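Local coordinates for chaperone CupB2 (Pseudomonas aeruginosa, PDB 3Q48), which probably acts as a periplasmic chaperone in the folding and assembly of fimbrial subunits, at residues Glu45-Val50 with Val96-Tyr101; Gln77-Val82 with Ser112-Asn117. All blocks are in the same frame, centred on the assembly; numbering follows the deposited sequence.

Contact 1: Glu45-Val50 with Val96-Tyr101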
# COMPACT_ATOMS: atom_id res chain seq x y z
N GLU A 45 -16.06 2.27 9.79
CA GLU A 45 -15.72 1.04 9.08
C GLU A 45 -15.68 1.25 7.56
O GLU A 45 -16.30 2.22 7.06
CB GLU A 45 -16.69 -0.08 9.45
CG GLU A 45 -18.06 0.08 8.88
CD GLU A 45 -19.14 -0.55 9.77
OE1 GLU A 45 -18.93 -0.72 11.01
OE2 GLU A 45 -20.22 -0.87 9.23
N VAL A 46 -14.90 0.39 6.86
CA VAL A 46 -14.88 0.33 5.38
C VAL A 46 -14.95 -1.14 4.98
O VAL A 46 -14.39 -2.01 5.69
CB VAL A 46 -13.62 1.02 4.67
CG1 VAL A 46 -13.37 2.48 5.17
CG2 VAL A 46 -12.35 0.20 4.76
N THR A 47 -15.65 -1.43 3.88
CA THR A 47 -15.80 -2.79 3.38
C THR A 47 -14.86 -3.04 2.20
O THR A 47 -14.25 -2.13 1.68
CB THR A 47 -17.24 -3.12 2.94
OG1 THR A 47 -17.58 -2.31 1.83
CG2 THR A 47 -18.22 -2.84 4.02
N LEU A 48 -14.77 -4.30 1.79
CA LEU A 48 -13.79 -4.79 0.83
C LEU A 48 -14.33 -6.11 0.31
O LEU A 48 -14.77 -6.94 1.10
CB LEU A 48 -12.46 -5.05 1.56
CG LEU A 48 -11.42 -5.94 0.84
CD1 LEU A 48 -10.60 -5.13 -0.11
CD2 LEU A 48 -10.50 -6.70 1.82
N ARG A 49 -14.30 -6.30 -1.00
CA ARG A 49 -14.76 -7.58 -1.60
C ARG A 49 -13.58 -8.50 -1.86
O ARG A 49 -12.53 -8.04 -2.34
CB ARG A 49 -15.54 -7.35 -2.88
CG ARG A 49 -16.77 -6.55 -2.68
CD ARG A 49 -17.46 -6.37 -4.02
NE ARG A 49 -18.59 -5.43 -3.94
CZ ARG A 49 -19.40 -5.15 -4.97
NH1 ARG A 49 -19.21 -5.73 -6.15
NH2 ARG A 49 -20.39 -4.28 -4.82
N VAL A 50 -13.76 -9.79 -1.52
CA VAL A 50 -12.85 -10.83 -1.92
C VAL A 50 -13.59 -11.87 -2.76
O VAL A 50 -14.54 -12.44 -2.29
CB VAL A 50 -12.16 -11.53 -0.72
CG1 VAL A 50 -11.54 -10.49 0.22
CG2 VAL A 50 -13.15 -12.41 0.04
N VAL A 96 -17.72 -10.35 1.53
CA VAL A 96 -17.52 -8.98 1.87
C VAL A 96 -16.87 -8.98 3.24
O VAL A 96 -17.41 -9.58 4.20
CB VAL A 96 -18.87 -8.24 2.00
CG1 VAL A 96 -18.63 -6.77 2.44
CG2 VAL A 96 -19.71 -8.33 0.69
N LEU A 97 -15.72 -8.32 3.35
CA LEU A 97 -15.06 -8.23 4.65
C LEU A 97 -15.27 -6.83 5.13
O LEU A 97 -15.30 -5.90 4.33
CB LEU A 97 -13.56 -8.49 4.58
CG LEU A 97 -13.03 -9.73 3.87
CD1 LEU A 97 -11.55 -9.56 3.80
CD2 LEU A 97 -13.42 -11.07 4.58
N ARG A 98 -15.37 -6.69 6.45
CA ARG A 98 -15.68 -5.43 7.04
C ARG A 98 -14.55 -5.06 7.96
O ARG A 98 -14.25 -5.79 8.89
CB ARG A 98 -17.01 -5.55 7.78
CG ARG A 98 -17.59 -4.27 8.16
CD ARG A 98 -18.87 -4.49 8.89
NE ARG A 98 -19.94 -4.66 7.91
CZ ARG A 98 -20.39 -3.70 7.10
NH1 ARG A 98 -19.85 -2.48 7.10
NH2 ARG A 98 -21.37 -3.96 6.24
N ILE A 99 -13.92 -3.92 7.67
CA ILE A 99 -12.83 -3.35 8.52
C ILE A 99 -13.30 -2.19 9.40
O ILE A 99 -13.72 -1.16 8.89
CB ILE A 99 -11.67 -2.91 7.66
CG1 ILE A 99 -11.24 -4.10 6.77
CG2 ILE A 99 -10.53 -2.40 8.57
CD1 ILE A 99 -10.26 -3.73 5.66
N ALA A 100 -13.24 -2.37 10.73
CA ALA A 100 -13.65 -1.35 11.75
C ALA A 100 -12.49 -0.77 12.54
O ALA A 100 -11.65 -1.51 12.99
CB ALA A 100 -14.69 -1.91 12.72
N TYR A 101 -12.48 0.55 12.69
CA TYR A 101 -11.46 1.25 13.47
C TYR A 101 -11.87 1.42 14.91
O TYR A 101 -12.95 1.95 15.16
CB TYR A 101 -11.25 2.64 12.88
CG TYR A 101 -10.27 3.54 13.61
CD1 TYR A 101 -9.03 3.06 14.06
CD2 TYR A 101 -10.57 4.89 13.81
CE1 TYR A 101 -8.13 3.92 14.73
CE2 TYR A 101 -9.70 5.74 14.46
CZ TYR A 101 -8.49 5.26 14.92
OH TYR A 101 -7.62 6.13 15.56

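Contact 2: Gln77-Val82 with Ser112-Asn117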
# COMPACT_ATOMS: atom_id res chain seq x y z
N GLN A 77 -2.11 -5.65 19.12
CA GLN A 77 -3.21 -4.77 19.50
C GLN A 77 -3.37 -3.62 18.51
O GLN A 77 -3.44 -2.47 18.90
CB GLN A 77 -3.00 -4.24 20.93
CG GLN A 77 -3.00 -5.34 22.03
CD GLN A 77 -4.26 -5.33 22.91
OE1 GLN A 77 -5.05 -6.29 22.91
NE2 GLN A 77 -4.44 -4.25 23.68
N VAL A 78 -3.39 -3.93 17.21
CA VAL A 78 -3.67 -2.93 16.20
C VAL A 78 -5.13 -2.51 16.35
O VAL A 78 -5.98 -3.36 16.69
CB VAL A 78 -3.41 -3.42 14.78
CG1 VAL A 78 -1.99 -3.95 14.66
CG2 VAL A 78 -4.44 -4.45 14.35
N PRO A 79 -5.42 -1.22 16.10
CA PRO A 79 -6.76 -0.69 16.30
C PRO A 79 -7.75 -1.02 15.19
O PRO A 79 -8.67 -0.27 14.95
CB PRO A 79 -6.53 0.82 16.33
CG PRO A 79 -5.43 1.02 15.39
CD PRO A 79 -4.55 -0.21 15.48
N PHE A 80 -7.55 -2.13 14.50
CA PHE A 80 -8.51 -2.57 13.51
C PHE A 80 -8.99 -3.99 13.79
O PHE A 80 -8.24 -4.80 14.32
CB PHE A 80 -7.95 -2.42 12.09
CG PHE A 80 -7.51 -1.03 11.77
CD1 PHE A 80 -8.44 -0.09 11.35
CD2 PHE A 80 -6.17 -0.65 11.89
CE1 PHE A 80 -8.07 1.18 11.06
CE2 PHE A 80 -5.76 0.65 11.62
CZ PHE A 80 -6.72 1.58 11.20
N SER A 81 -10.25 -4.27 13.49
CA SER A 81 -10.75 -5.63 13.46
C SER A 81 -11.26 -5.94 12.04
O SER A 81 -11.61 -5.05 11.30
CB SER A 81 -11.85 -5.79 14.49
OG SER A 81 -13.01 -5.07 14.07
N VAL A 82 -11.27 -7.21 11.65
CA VAL A 82 -11.85 -7.62 10.39
C VAL A 82 -12.91 -8.66 10.67
O VAL A 82 -12.64 -9.71 11.25
CB VAL A 82 -10.83 -8.20 9.39
CG1 VAL A 82 -11.46 -8.27 7.96
CG2 VAL A 82 -9.63 -7.33 9.35
N SER A 112 -1.03 6.74 8.54
CA SER A 112 -0.43 5.51 9.13
C SER A 112 -0.62 4.29 8.23
O SER A 112 -1.62 4.15 7.51
CB SER A 112 -0.98 5.25 10.51
OG SER A 112 -0.47 6.25 11.39
N LEU A 113 0.40 3.43 8.27
CA LEU A 113 0.46 2.24 7.43
C LEU A 113 0.24 0.93 8.21
O LEU A 113 0.96 0.64 9.18
CB LEU A 113 1.80 2.22 6.75
CG LEU A 113 2.04 0.99 5.90
CD1 LEU A 113 1.06 0.86 4.69
CD2 LEU A 113 3.53 1.08 5.53
N PHE A 114 -0.79 0.18 7.80
CA PHE A 114 -1.10 -1.16 8.30
C PHE A 114 -1.21 -2.16 7.13
O PHE A 114 -1.15 -1.78 5.94
CB PHE A 114 -2.38 -1.12 9.11
CG PHE A 114 -2.25 -0.31 10.39
CD1 PHE A 114 -1.84 -0.93 11.57
CD2 PHE A 114 -2.50 1.05 10.41
CE1 PHE A 114 -1.71 -0.20 12.77
CE2 PHE A 114 -2.35 1.82 11.63
CZ PHE A 114 -1.97 1.17 12.79
N TRP A 115 -1.32 -3.44 7.45
CA TRP A 115 -1.31 -4.42 6.38
C TRP A 115 -2.48 -5.34 6.56
O TRP A 115 -2.71 -5.84 7.66
CB TRP A 115 0.01 -5.20 6.38
CG TRP A 115 1.25 -4.36 6.09
CD1 TRP A 115 2.00 -3.59 7.00
CD2 TRP A 115 1.86 -4.15 4.80
NE1 TRP A 115 3.05 -3.01 6.34
CE2 TRP A 115 2.98 -3.33 5.00
CE3 TRP A 115 1.59 -4.64 3.52
CZ2 TRP A 115 3.81 -2.93 3.94
CZ3 TRP A 115 2.44 -4.29 2.48
CH2 TRP A 115 3.54 -3.44 2.70
N LEU A 116 -3.26 -5.51 5.51
CA LEU A 116 -4.33 -6.50 5.52
C LEU A 116 -3.78 -7.77 4.93
O LEU A 116 -3.15 -7.73 3.85
CB LEU A 116 -5.52 -6.03 4.70
CG LEU A 116 -6.71 -6.95 4.55
CD1 LEU A 116 -7.33 -7.39 5.87
CD2 LEU A 116 -7.72 -6.19 3.69
N ASN A 117 -3.95 -8.87 5.67
CA ASN A 117 -3.55 -10.19 5.16
C ASN A 117 -4.83 -11.00 4.81
O ASN A 117 -5.82 -10.93 5.53
CB ASN A 117 -2.77 -10.95 6.18
CG ASN A 117 -1.52 -10.27 6.61
OD1 ASN A 117 -0.48 -10.41 5.96
ND2 ASN A 117 -1.58 -9.58 7.76

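Contact 1: Glu45-Val50 with Val96-Tyr101
Contact 1 is an antiparallel strand pair at one border of the N-terminal Ig-like domain, with Val-46 facing Ile-99 and Leu-48 facing Leu-97 in the two hydrogen-bonded pairs. Strand 45-52 is an outermost strand of its sheet within the chain; its segment 45-50 runs at 158° to segment 96-101 and the two bury 600 Å² between them. Val-46 N donates to Ile-99 O at 2.8 Å, and Ile-99 N returns a bond to Val-46 O. In the next pair the exchange is uneven: Leu-97 N reaches Leu-48 O at 2.8 Å and almost straight, whereas the bond from Leu-48 N to Leu-97 O is weak. CA-H...O contacts fill the intervals, among them Thr-47 CA to Leu-97 O at 3.3 Å.

Alternation along the two strands sorts the side chains in the manner of a β-sandwich. Inward, Leu-48 and Leu-97 lie alongside each other and point the same way, their methyls CD2 and CD1 3.6 Å apart. The same Leu-97 CD1 receives Val-50 CG1 at 3.7 Å, from a side chain that crosses it at about a right angle. Leu-116, on strand 112-121, continues this apolar layer against both Leu-48 and Ile-99.

On the outer face the contact turns polar. Glu-45 OE2 forms a salt bridge with Arg-98 NH1 at 2.7 Å, a diagonal link between two successive non-hydrogen-bonded pairs, Glu-45/Ala-100 and Thr-47/Arg-98. Arg-98 runs out extended and then bends at chi3 (-84°), which swings its guanidinium back over the partner strand. The carboxylate and guanidinium planes are turned 51° to each other, and NH1 alone makes the bridge. Thr-47 CG2 lies over one face of that guanidinium, 3.5 Å from Arg-98 NH1, while Thr-47 CB rests on Val-96 CG1.

Contact 2: Gln77-Val82 with Ser112-Asn117
Asn-117 OD1 accepts hydrogen bonds from Arg-137 and Arg-139, on the other face of the strand whose Phe-114 and Leu-116 turn to meet Val-78, Pro-79, Phe-80 and Val-82. Asn-117 ND2 is bonded to Asp-65 OD2, so both ends of this buried amide are held and its rotation is fixed, and with two arginines at its oxygen and a carboxylate at its nitrogen it is probably polarised.

The contact itself is apolar and made by side chains alone. Its main element is a T-shaped pair: the edge of Phe-80 is directed at the face of Phe-114, with centroids 5.0 Å apart and planes at 71°. Phe-80 CE2 does the touching, 3.5 Å from Phe-114 CD2 and 3.6 Å from Phe-114 CE2, placing it above the ring but displaced toward the rim. Each phenylalanine has CG anti to its carbonyl carbon (chi1 -57° for Phe-80 and -66° for Phe-114), which sends both rings into the space between the strands.

This is the interior of an Ig-like β-sandwich, where strands that are not direct sheet neighbours meet through their side chains; Val-82 CA and Leu-116 CA are 9.0 Å apart, with strand 58-65 lying between their strands in sheet order. Phe-39, Tyr-101 and Phe-144 supply further rings around Phe-80, making the core here strongly aromatic.

At the far side of the Phe-114 ring from CD2, Phe-114 CE1 is met obliquely by Pro-79 CD at 3.9 Å and by Val-78 CB at 4.2 Å, the proline crossing the phenylalanine at about a right angle. Further along, Leu-116 stretches its CD1 to Val-82 CG2, a looser meeting at 4.2 Å.

How the contacts relate
The two contacts lie about 11 Å apart, centre to centre, in the N-terminal Ig-like domain, and their segments alternate along the chain: 45-50, 77-82, 96-101, 112-117. Strands 80-89 and 93-101 are consecutive in sequence and adjacent in the sheet, so the middle two segments join one contact to the other, with a probable hydrogen bond from Ser-81 N to Ala-100 O at 3.1 Å. Leu-48 CD2 also packs on Leu-116 CD2, and Tyr-101 on Phe-80. Contact 1 thus ties an outermost strand into the sheet, and contact 2 brings side chains together across the adjoining core, uniting strands distant in sequence into one hydrophobic interior.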